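Local coordinates for cell division control protein Cdc48 (Mycobacterium smegmatis, PDB 5E7P), which probably works as a AAA-family ATPase that binds and hydrolyses ATP through two P-loop modules, each able to hold ADP, at residues 224-229 against 276-281; 243-248 against 281-286; 394-399 against 542-547. One frame throughout, in Å; residues are numbered along the deposited sequence.

Interaction 1 of 3, residues 224-229 against 276-281; sequences QPVSFD and KATMVR. With ADP (adenosine-5'-diphosphate), chain C.
Val-226 meets Thr-278 in a small apolar contact that closes one side of an ADP pocket, where the loop leading into helix 228-232 lies against helix 276-283, which directly follows the P-loop (Walker A motif). CB of Val-226 stands 3.7 Å from CG2 of Thr-278, and the two branched side chains cross at about a right angle. Val-226 turns CB and its methyls to both neighbours, its branched, apolar shape filling the angle between threonine and adenine. The valine's CG2 lies above the C6-N6 end of the adenine, 3.5 Å from ADP C6, while CG1 reaches the amino nitrogen N6.

Thr-278 splits its work. With OG1 beside the backbone N (chi1 -63°), hydroxyl and amide both donate to ADP O2A, N of Thr-278 at 2.9 Å from ADP O2A; CG2, anti to that N, is left for Val-226. One residue earlier, Ala-277 N donates to O2B, and its methyl packs against the phosphate oxygens, where a small side chain fits. Lys-276 curls back through bends at chi3 and chi4, bringing NZ within 2.8 Å of ADP O3B, while Gly-270 O also accepts from this ammonium. Gly-273 and Gly-275 add further amides, so the start of helix 276-283 faces the negative diphosphate with N-H groups and a lysine, as expected of a P-loop.

Farther from the nucleotide, Gln-224, which is poorly ordered, lays its amide across the base of Arg-281. That arginine runs extended toward its salt-bridge partner Glu-291, leaving its CB 3.5 Å from Gln-224 OE1. Ser-227 OG N-caps the helix it precedes, bonding to Asp-230 N. A water joins the two segments at the outer side of the contact, donating to Arg-281 O at 2.7 Å and weakly accepting from Gln-224 NE2.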
loop_
_atom_site.group_PDB
_atom_site.type_symbol
_atom_site.label_atom_id
_atom_site.label_comp_id
_atom_site.label_asym_id
_atom_site.label_seq_id
_atom_site.Cartn_x
_atom_site.Cartn_y
_atom_site.Cartn_z
ATOM N N GLN A 224 15.523 -6.841 -22.066
ATOM C CA GLN A 224 14.775 -6.432 -20.884
ATOM C C GLN A 224 14.052 -5.114 -21.136
ATOM O O GLN A 224 14.627 -4.191 -21.712
ATOM C CB GLN A 224 15.716 -6.295 -19.684
ATOM C CG GLN A 224 15.047 -6.520 -18.340
ATOM C CD GLN A 224 14.549 -7.942 -18.177
ATOM O OE1 GLN A 224 13.366 -8.174 -17.924
ATOM N NE2 GLN A 224 15.454 -8.906 -18.319
ATOM N N PRO A 225 12.782 -5.024 -20.709
ATOM C CA PRO A 225 12.025 -3.775 -20.840
ATOM C C PRO A 225 12.627 -2.659 -19.986
ATOM O O PRO A 225 12.657 -1.506 -20.415
ATOM C CB PRO A 225 10.632 -4.152 -20.323
ATOM C CG PRO A 225 10.853 -5.349 -19.457
ATOM C CD PRO A 225 11.977 -6.097 -20.099
ATOM N N VAL A 226 13.100 -3.006 -18.793
ATOM C CA VAL A 226 13.704 -2.033 -17.889
ATOM C C VAL A 226 15.118 -2.459 -17.497
ATOM O O VAL A 226 15.321 -3.548 -16.962
ATOM C CB VAL A 226 12.857 -1.847 -16.617
ATOM C CG1 VAL A 226 13.420 -0.723 -15.769
ATOM C CG2 VAL A 226 11.409 -1.561 -16.983
ATOM N N SER A 227 16.090 -1.591 -17.761
ATOM C CA SER A 227 17.494 -1.910 -17.519
ATOM C C SER A 227 17.863 -1.833 -16.040
ATOM O O SER A 227 17.100 -1.320 -15.223
ATOM C CB SER A 227 18.397 -0.967 -18.311
ATOM O OG SER A 227 18.377 0.333 -17.750
ATOM N N PHE A 228 19.047 -2.341 -15.712
ATOM C CA PHE A 228 19.562 -2.290 -14.349
ATOM C C PHE A 228 19.901 -0.857 -13.937
ATOM O O PHE A 228 19.707 -0.473 -12.782
ATOM C CB PHE A 228 20.790 -3.198 -14.213
ATOM C CG PHE A 228 21.518 -3.053 -12.906
ATOM C CD1 PHE A 228 20.850 -3.215 -11.702
ATOM C CD2 PHE A 228 22.873 -2.772 -12.882
ATOM C CE1 PHE A 228 21.519 -3.086 -10.499
ATOM C CE2 PHE A 228 23.549 -2.645 -11.681
ATOM C CZ PHE A 228 22.869 -2.802 -10.488
ATOM N N ASP A 229 20.406 -0.073 -14.885
ATOM C CA ASP A 229 20.726 1.327 -14.629
ATOM C C ASP A 229 19.459 2.122 -14.312
ATOM O O ASP A 229 19.458 2.975 -13.425
ATOM C CB ASP A 229 21.461 1.950 -15.822
ATOM C CG ASP A 229 22.896 1.452 -15.958
ATOM O OD1 ASP A 229 23.490 1.037 -14.938
ATOM O OD2 ASP A 229 23.433 1.485 -17.088
ATOM N N LYS A 276 9.176 -4.139 -7.376
ATOM C CA LYS A 276 10.004 -5.212 -6.832
ATOM C C LYS A 276 10.368 -6.271 -7.878
ATOM O O LYS A 276 11.527 -6.670 -7.992
ATOM C CB LYS A 276 9.314 -5.867 -5.637
ATOM C CG LYS A 276 9.058 -4.925 -4.478
ATOM C CD LYS A 276 8.379 -5.659 -3.331
ATOM C CE LYS A 276 7.026 -6.201 -3.741
ATOM N NZ LYS A 276 6.069 -5.109 -4.071
ATOM N N ALA A 277 9.378 -6.727 -8.635
ATOM C CA ALA A 277 9.604 -7.768 -9.633
ATOM C C ALA A 277 10.437 -7.244 -10.798
ATOM O O ALA A 277 11.305 -7.944 -11.317
ATOM C CB ALA A 277 8.278 -8.334 -10.129
ATOM N N THR A 278 10.170 -6.007 -11.202
ATOM C CA THR A 278 10.924 -5.371 -12.275
ATOM C C THR A 278 12.399 -5.223 -11.904
ATOM O O THR A 278 13.285 -5.416 -12.738
ATOM C CB THR A 278 10.327 -3.995 -12.631
ATOM O OG1 THR A 278 8.990 -4.166 -13.122
ATOM C CG2 THR A 278 11.164 -3.299 -13.694
ATOM N N MET A 279 12.659 -4.891 -10.642
ATOM C CA MET A 279 14.029 -4.776 -10.156
ATOM C C MET A 279 14.767 -6.109 -10.257
ATOM O O MET A 279 15.926 -6.156 -10.666
ATOM C CB MET A 279 14.058 -4.281 -8.707
ATOM C CG MET A 279 15.463 -4.252 -8.113
ATOM S SD MET A 279 15.536 -3.831 -6.364
ATOM C CE MET A 279 14.966 -5.353 -5.616
ATOM N N VAL A 280 14.086 -7.187 -9.881
ATOM C CA VAL A 280 14.687 -8.518 -9.888
ATOM C C VAL A 280 15.045 -8.963 -11.305
ATOM O O VAL A 280 16.133 -9.490 -11.542
ATOM C CB VAL A 280 13.768 -9.564 -9.221
ATOM C CG1 VAL A 280 14.406 -10.944 -9.270
ATOM C CG2 VAL A 280 13.468 -9.168 -7.781
ATOM N N ARG A 281 14.133 -8.736 -12.244
ATOM C CA ARG A 281 14.385 -9.077 -13.639
ATOM C C ARG A 281 15.545 -8.262 -14.207
ATOM O O ARG A 281 16.370 -8.778 -14.967
ATOM C CB ARG A 281 13.123 -8.871 -14.479
ATOM C CG ARG A 281 11.915 -9.629 -13.953
ATOM C CD ARG A 281 10.753 -9.602 -14.933
ATOM N NE ARG A 281 9.583 -10.279 -14.381
ATOM C CZ ARG A 281 8.571 -9.662 -13.778
ATOM N NH1 ARG A 281 8.572 -8.339 -13.662
ATOM N NH2 ARG A 281 7.551 -10.366 -13.304
HETATM P PB ADP C . 5.893 -4.960 -7.557
HETATM O O1B ADP C . 4.475 -5.138 -7.083
HETATM O O2B ADP C . 6.536 -6.224 -8.062
HETATM O O3B ADP C . 6.770 -4.155 -6.637
HETATM P PA ADP C . 6.271 -4.478 -10.315
HETATM O O1A ADP C . 5.352 -5.533 -10.875
HETATM O O2A ADP C . 7.748 -4.765 -10.213
HETATM O O3A ADP C . 5.685 -4.057 -8.874
HETATM O "O5'" ADP C . 6.031 -3.145 -11.168
HETATM C "C5'" ADP C . 4.826 -2.420 -10.960
HETATM C "C4'" ADP C . 4.252 -2.122 -12.335
HETATM O "O4'" ADP C . 4.905 -0.975 -12.871
HETATM C "C3'" ADP C . 4.500 -3.286 -13.281
HETATM O "O3'" ADP C . 3.271 -3.684 -13.899
HETATM C "C2'" ADP C . 5.465 -2.768 -14.328
HETATM O "O2'" ADP C . 4.999 -3.114 -15.635
HETATM C "C1'" ADP C . 5.472 -1.260 -14.149
HETATM N N9 ADP C . 6.848 -0.711 -14.180
HETATM C C8 ADP C . 7.765 -0.812 -13.198
HETATM N N7 ADP C . 8.918 -0.185 -13.548
HETATM C C5 ADP C . 8.739 0.338 -14.776
HETATM C C6 ADP C . 9.546 1.123 -15.740
HETATM N N6 ADP C . 10.817 1.489 -15.451
HETATM N N1 ADP C . 8.977 1.460 -16.920
HETATM C C2 ADP C . 7.716 1.104 -17.226
HETATM N N3 ADP C . 6.928 0.396 -16.398
HETATM C C4 ADP C . 7.373 -0.012 -15.185
HETATM O O HOH W 1 15.740 -11.215 -15.996
#

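Interaction 2 of 3, residues 243-248 against 281-286; sequences EWLRLS and RAVCAS
NE of Arg-246 forms a salt bridge with Asp-242, one turn earlier, and belongs to a guanidinium that comes up beside Ser-286; NH1 of the same group makes a long, weak ion pair with Asp-250. Acidic groups four residues before and four after thus share one charge and may fix its direction. CG lies beside the backbone N (chi1 -62°) and the chain is extended from there to NE, which brings the guanidinium nearer Ser-286. Even so, NH2 ends 4.4 Å from Ser-286 OG, an approach and not a bond. A long, charged residue and a small hydroxyl suit this exposed margin.

The buried part is apolar and centred on Leu-245. Its CD1 methyl enters between two neighbours in sequence, 3.7 Å from CG1 of Val-283 and 3.6 Å from SG of Cys-284. Val-283 turns CG1 anti to its own N (chi1 167°) to meet the leucine, and its side chain also touches Ala-238 and Leu-241 of the same opposing helix. Cys-284, where the chain leaves helical geometry, offers a compact, polarisable sulfur that can lie in such a setting without a polar partner being required.

Beneath this pair, Leu-245 reaches Ala-362 and Cys-284 reaches Ile-364, both on strand 361-366. Helices 237-249 and 276-283 therefore pack together over one face of the mixed sheet, the second helix being the one that follows the phosphate-binding loop. This layering of helices on a largely parallel sheet is typical of the RecA-like alpha/beta core of AAA ATPases.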
loop_
_atom_site.group_PDB
_atom_site.type_symbol
_atom_site.label_atom_id
_atom_site.label_comp_id
_atom_site.label_asym_id
_atom_site.label_seq_id
_atom_site.Cartn_x
_atom_site.Cartn_y
_atom_site.Cartn_z
ATOM N N GLU A 243 25.188 -7.093 -5.992
ATOM C CA GLU A 243 26.444 -7.457 -5.347
ATOM C C GLU A 243 26.352 -8.829 -4.676
ATOM O O GLU A 243 27.316 -9.593 -4.669
ATOM C CB GLU A 243 26.869 -6.367 -4.352
ATOM C CG GLU A 243 27.113 -6.844 -2.930
ATOM C CD GLU A 243 28.545 -6.626 -2.475
ATOM O OE1 GLU A 243 28.781 -6.592 -1.246
ATOM O OE2 GLU A 243 29.431 -6.495 -3.346
ATOM N N TRP A 244 25.182 -9.142 -4.126
ATOM C CA TRP A 244 24.943 -10.438 -3.505
ATOM C C TRP A 244 24.960 -11.559 -4.541
ATOM O O TRP A 244 25.577 -12.603 -4.328
ATOM C CB TRP A 244 23.600 -10.440 -2.782
ATOM C CG TRP A 244 23.590 -9.693 -1.487
ATOM C CD1 TRP A 244 24.671 -9.271 -0.770
ATOM C CD2 TRP A 244 22.432 -9.274 -0.753
ATOM N NE1 TRP A 244 24.258 -8.619 0.366
ATOM C CE2 TRP A 244 22.888 -8.609 0.401
ATOM C CE3 TRP A 244 21.053 -9.401 -0.962
ATOM C CZ2 TRP A 244 22.016 -8.072 1.346
ATOM C CZ3 TRP A 244 20.189 -8.871 -0.022
ATOM C CH2 TRP A 244 20.673 -8.212 1.116
ATOM N N LEU A 245 24.272 -11.332 -5.656
ATOM C CA LEU A 245 24.211 -12.303 -6.741
ATOM C C LEU A 245 25.587 -12.599 -7.324
ATOM O O LEU A 245 25.919 -13.753 -7.595
ATOM C CB LEU A 245 23.290 -11.808 -7.857
ATOM C CG LEU A 245 21.804 -12.133 -7.749
ATOM C CD1 LEU A 245 21.064 -11.579 -8.955
ATOM C CD2 LEU A 245 21.587 -13.638 -7.622
ATOM N N ARG A 246 26.381 -11.554 -7.522
ATOM C CA ARG A 246 27.690 -11.714 -8.141
ATOM C C ARG A 246 28.650 -12.491 -7.248
ATOM O O ARG A 246 29.390 -13.347 -7.727
ATOM C CB ARG A 246 28.268 -10.357 -8.551
ATOM C CG ARG A 246 27.415 -9.653 -9.594
ATOM C CD ARG A 246 28.117 -8.476 -10.249
ATOM N NE ARG A 246 27.319 -7.967 -11.364
ATOM C CZ ARG A 246 27.366 -8.452 -12.602
ATOM N NH1 ARG A 246 28.182 -9.456 -12.893
ATOM N NH2 ARG A 246 26.597 -7.933 -13.551
ATOM N N LEU A 247 28.623 -12.208 -5.950
ATOM C CA LEU A 247 29.462 -12.931 -5.001
ATOM C C LEU A 247 29.089 -14.408 -4.958
ATOM O O LEU A 247 29.957 -15.280 -4.957
ATOM C CB LEU A 247 29.338 -12.324 -3.604
ATOM C CG LEU A 247 29.993 -10.960 -3.394
ATOM C CD1 LEU A 247 29.687 -10.454 -2.003
ATOM C CD2 LEU A 247 31.496 -11.045 -3.618
ATOM N N SER A 248 27.791 -14.682 -4.929
ATOM C CA SER A 248 27.308 -16.053 -4.861
ATOM C C SER A 248 27.574 -16.830 -6.146
ATOM O O SER A 248 28.055 -17.959 -6.103
ATOM C CB SER A 248 25.815 -16.076 -4.538
ATOM O OG SER A 248 25.331 -17.406 -4.488
ATOM N N ARG A 281 14.133 -8.736 -12.244
ATOM C CA ARG A 281 14.385 -9.077 -13.639
ATOM C C ARG A 281 15.545 -8.262 -14.207
ATOM O O ARG A 281 16.370 -8.778 -14.967
ATOM C CB ARG A 281 13.123 -8.871 -14.479
ATOM C CG ARG A 281 11.915 -9.629 -13.953
ATOM C CD ARG A 281 10.753 -9.602 -14.933
ATOM N NE ARG A 281 9.583 -10.279 -14.381
ATOM C CZ ARG A 281 8.571 -9.662 -13.778
ATOM N NH1 ARG A 281 8.572 -8.339 -13.662
ATOM N NH2 ARG A 281 7.551 -10.366 -13.304
ATOM N N ALA A 282 15.607 -6.988 -13.829
ATOM C CA ALA A 282 16.670 -6.103 -14.291
ATOM C C ALA A 282 18.033 -6.524 -13.748
ATOM O O ALA A 282 19.026 -6.541 -14.478
ATOM C CB ALA A 282 16.368 -4.666 -13.906
ATOM N N VAL A 283 18.075 -6.861 -12.462
ATOM C CA VAL A 283 19.316 -7.274 -11.813
ATOM C C VAL A 283 19.818 -8.614 -12.362
ATOM O O VAL A 283 21.021 -8.824 -12.509
ATOM C CB VAL A 283 19.148 -7.337 -10.271
ATOM C CG1 VAL A 283 20.320 -8.054 -9.615
ATOM C CG2 VAL A 283 19.001 -5.939 -9.706
ATOM N N CYS A 284 18.888 -9.502 -12.695
ATOM C CA CYS A 284 19.234 -10.831 -13.185
ATOM C C CYS A 284 19.300 -10.893 -14.705
ATOM O O CYS A 284 19.280 -11.980 -15.279
ATOM C CB CYS A 284 18.210 -11.858 -12.696
ATOM S SG CYS A 284 18.069 -12.005 -10.905
ATOM N N ALA A 285 19.378 -9.732 -15.350
ATOM C CA ALA A 285 19.336 -9.644 -16.810
ATOM C C ALA A 285 20.369 -10.515 -17.528
ATOM O O ALA A 285 20.081 -11.083 -18.582
ATOM C CB ALA A 285 19.468 -8.199 -17.256
ATOM N N SER A 286 21.566 -10.621 -16.959
ATOM C CA SER A 286 22.632 -11.400 -17.584
ATOM C C SER A 286 22.595 -12.866 -17.162
ATOM O O SER A 286 23.381 -13.676 -17.649
ATOM C CB SER A 286 24.003 -10.799 -17.264
ATOM O OG SER A 286 24.295 -10.904 -15.880
#

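Interaction 3 of 3, residues 394-399 against 542-547; sequences ATARRS and SGRLSV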
loop_
_atom_site.group_PDB
_atom_site.type_symbol
_atom_site.label_atom_id
_atom_site.label_comp_id
_atom_site.label_asym_id
_atom_site.label_seq_id
_atom_site.Cartn_x
_atom_site.Cartn_y
_atom_site.Cartn_z
ATOM N N ALA A 394 9.373 12.874 -4.329
ATOM C CA ALA A 394 9.011 13.738 -5.450
ATOM C C ALA A 394 10.056 13.708 -6.571
ATOM O O ALA A 394 9.712 13.665 -7.751
ATOM C CB ALA A 394 8.777 15.165 -4.970
ATOM N N THR A 395 11.330 13.721 -6.193
ATOM C CA THR A 395 12.415 13.662 -7.168
ATOM C C THR A 395 12.395 12.340 -7.930
ATOM O O THR A 395 12.459 12.316 -9.162
ATOM C CB THR A 395 13.787 13.827 -6.494
ATOM O OG1 THR A 395 13.806 15.044 -5.740
ATOM C CG2 THR A 395 14.882 13.869 -7.540
ATOM N N ALA A 396 12.304 11.242 -7.187
ATOM C CA ALA A 396 12.248 9.913 -7.785
ATOM C C ALA A 396 11.027 9.753 -8.689
ATOM O O ALA A 396 11.097 9.105 -9.734
ATOM C CB ALA A 396 12.258 8.845 -6.703
ATOM N N ARG A 397 9.909 10.351 -8.288
ATOM C CA ARG A 397 8.691 10.285 -9.088
ATOM C C ARG A 397 8.860 10.986 -10.435
ATOM O O ARG A 397 8.364 10.510 -11.456
ATOM C CB ARG A 397 7.489 10.852 -8.322
ATOM C CG ARG A 397 7.090 10.020 -7.112
ATOM C CD ARG A 397 5.683 10.345 -6.626
ATOM N NE ARG A 397 5.544 11.709 -6.122
ATOM C CZ ARG A 397 5.845 12.084 -4.882
ATOM N NH1 ARG A 397 6.318 11.203 -4.013
ATOM N NH2 ARG A 397 5.681 13.345 -4.511
ATOM N N ARG A 398 9.561 12.115 -10.436
ATOM C CA ARG A 398 9.827 12.826 -11.680
ATOM C C ARG A 398 10.727 11.995 -12.588
ATOM O O ARG A 398 10.545 11.978 -13.806
ATOM C CB ARG A 398 10.445 14.202 -11.415
ATOM C CG ARG A 398 10.847 14.938 -12.684
ATOM C CD ARG A 398 10.953 16.433 -12.472
ATOM N NE ARG A 398 11.259 17.125 -13.721
ATOM C CZ ARG A 398 11.191 18.442 -13.886
ATOM N NH1 ARG A 398 10.821 19.223 -12.879
ATOM N NH2 ARG A 398 11.487 18.978 -15.064
ATOM N N SER A 399 11.688 11.297 -11.989
ATOM C CA SER A 399 12.564 10.398 -12.738
ATOM C C SER A 399 11.763 9.280 -13.399
ATOM O O SER A 399 12.023 8.903 -14.543
ATOM C CB SER A 399 13.635 9.795 -11.824
ATOM O OG SER A 399 14.587 10.767 -11.426
ATOM N N SER A 542 7.084 9.865 3.129
ATOM C CA SER A 542 7.931 10.883 2.517
ATOM C C SER A 542 8.633 10.398 1.249
ATOM O O SER A 542 8.780 11.154 0.289
ATOM C CB SER A 542 8.971 11.374 3.527
ATOM O OG SER A 542 8.350 11.846 4.711
ATOM N N GLY A 543 9.068 9.141 1.255
ATOM C CA GLY A 543 9.817 8.581 0.143
ATOM C C GLY A 543 11.294 8.507 0.470
ATOM O O GLY A 543 11.715 9.024 1.505
ATOM N N ARG A 544 12.071 7.867 -0.407
ATOM C CA ARG A 544 13.526 7.724 -0.250
ATOM C C ARG A 544 13.892 7.264 1.161
ATOM O O ARG A 544 14.836 7.759 1.776
ATOM C CB ARG A 544 14.245 9.031 -0.607
ATOM C CG ARG A 544 15.737 8.876 -0.899
ATOM C CD ARG A 544 16.334 10.159 -1.448
ATOM N NE ARG A 544 15.801 10.485 -2.771
ATOM C CZ ARG A 544 16.295 10.017 -3.915
ATOM N NH1 ARG A 544 15.747 10.365 -5.072
ATOM N NH2 ARG A 544 17.338 9.197 -3.902
ATOM N N LEU A 545 13.120 6.314 1.665
ATOM C CA LEU A 545 13.227 5.875 3.043
ATOM C C LEU A 545 12.400 4.606 3.194
ATOM O O LEU A 545 11.177 4.658 3.176
ATOM C CB LEU A 545 12.691 6.966 3.973
ATOM C CG LEU A 545 12.367 6.552 5.407
ATOM C CD1 LEU A 545 13.633 6.118 6.119
ATOM C CD2 LEU A 545 11.667 7.671 6.161
ATOM N N SER A 546 13.061 3.462 3.320
ATOM C CA SER A 546 12.336 2.205 3.460
ATOM C C SER A 546 11.751 2.076 4.865
ATOM O O SER A 546 12.434 2.318 5.859
ATOM C CB SER A 546 13.233 1.011 3.116
ATOM O OG SER A 546 14.400 0.988 3.918
ATOM N N VAL A 547 10.477 1.709 4.939
ATOM C CA VAL A 547 9.784 1.598 6.217
ATOM C C VAL A 547 9.573 0.141 6.606
ATOM O O VAL A 547 9.124 -0.671 5.799
ATOM C CB VAL A 547 8.428 2.327 6.184
ATOM C CG1 VAL A 547 7.697 2.177 7.521
ATOM C CG2 VAL A 547 8.632 3.796 5.830
HETATM O O HOH W 2 6.840 11.963 -1.545
#
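Arg-544 reaches from the second ATPase module to Thr-395 and Ala-396, in the first turn of helix 394-404, and this loose contact belongs to the seam between the two ATPase modules.

Van der Waals contact is slight. NH1 of Arg-544 lies 4.1 Å from both N and CB of Ala-396, with that N at the edge of the guanidinium and near its plane, and 4.2 Å from CB of Thr-395. Alanine's short side chain permits this approach. The arginine gets there with CG anti to its N (chi1 -162°) and a bend at chi3 that turns the guanidinium onto the helix start.

The strongest polar link is probably that through Asp-393, which lies just before residues 394-399 and outside both segments. Its OD2 forms a salt bridge with Arg-544 NE; its OD1 accepts from Ala-396 N. A single acid thus joins the incoming arginine to the helix that receives it.

Hydrogen bonding through solvent makes a second link. A water accepts from Arg-397 NH1 at 2.6 Å and donates to Ser-542 O at 2.8 Å, lying in the plane of the guanidinium at its edge. That group rests with one face on Ala-394 CA and gives NH2 to Ala-419 O, so its direction is well defined.

In the backbone, Arg-544 bonds to Leu-391, and Gly-543 adopts phi 103° and psi 172°, angles at which a beta carbon would press on the preceding carbonyl.

With charge, water and backbone bonds outweighing apolar burial, the chemistry suggests a mainly polar junction, bridged by at least one water, rather than a hydrophobic core.

Going from the N terminus, residues 224-229 open interaction 1 and helix 237-249 then carries the first half of interaction 2. The chain passes through the phosphate-binding loop into helix 276-283, whose start closes interaction 1 and whose end closes interaction 2. The two loops therefore cross, share Arg-281 and touch directly, with Val-226 O lying 3.4 Å from Ala-282 CB. Together they bind the helices before the P-loop to the helix after it. Interaction 3 follows in series: residues 394-399 wait 142 residues for 542-547. Its centre is about 18 Å from that of interaction 1, and it ties the first ATPase module to the second.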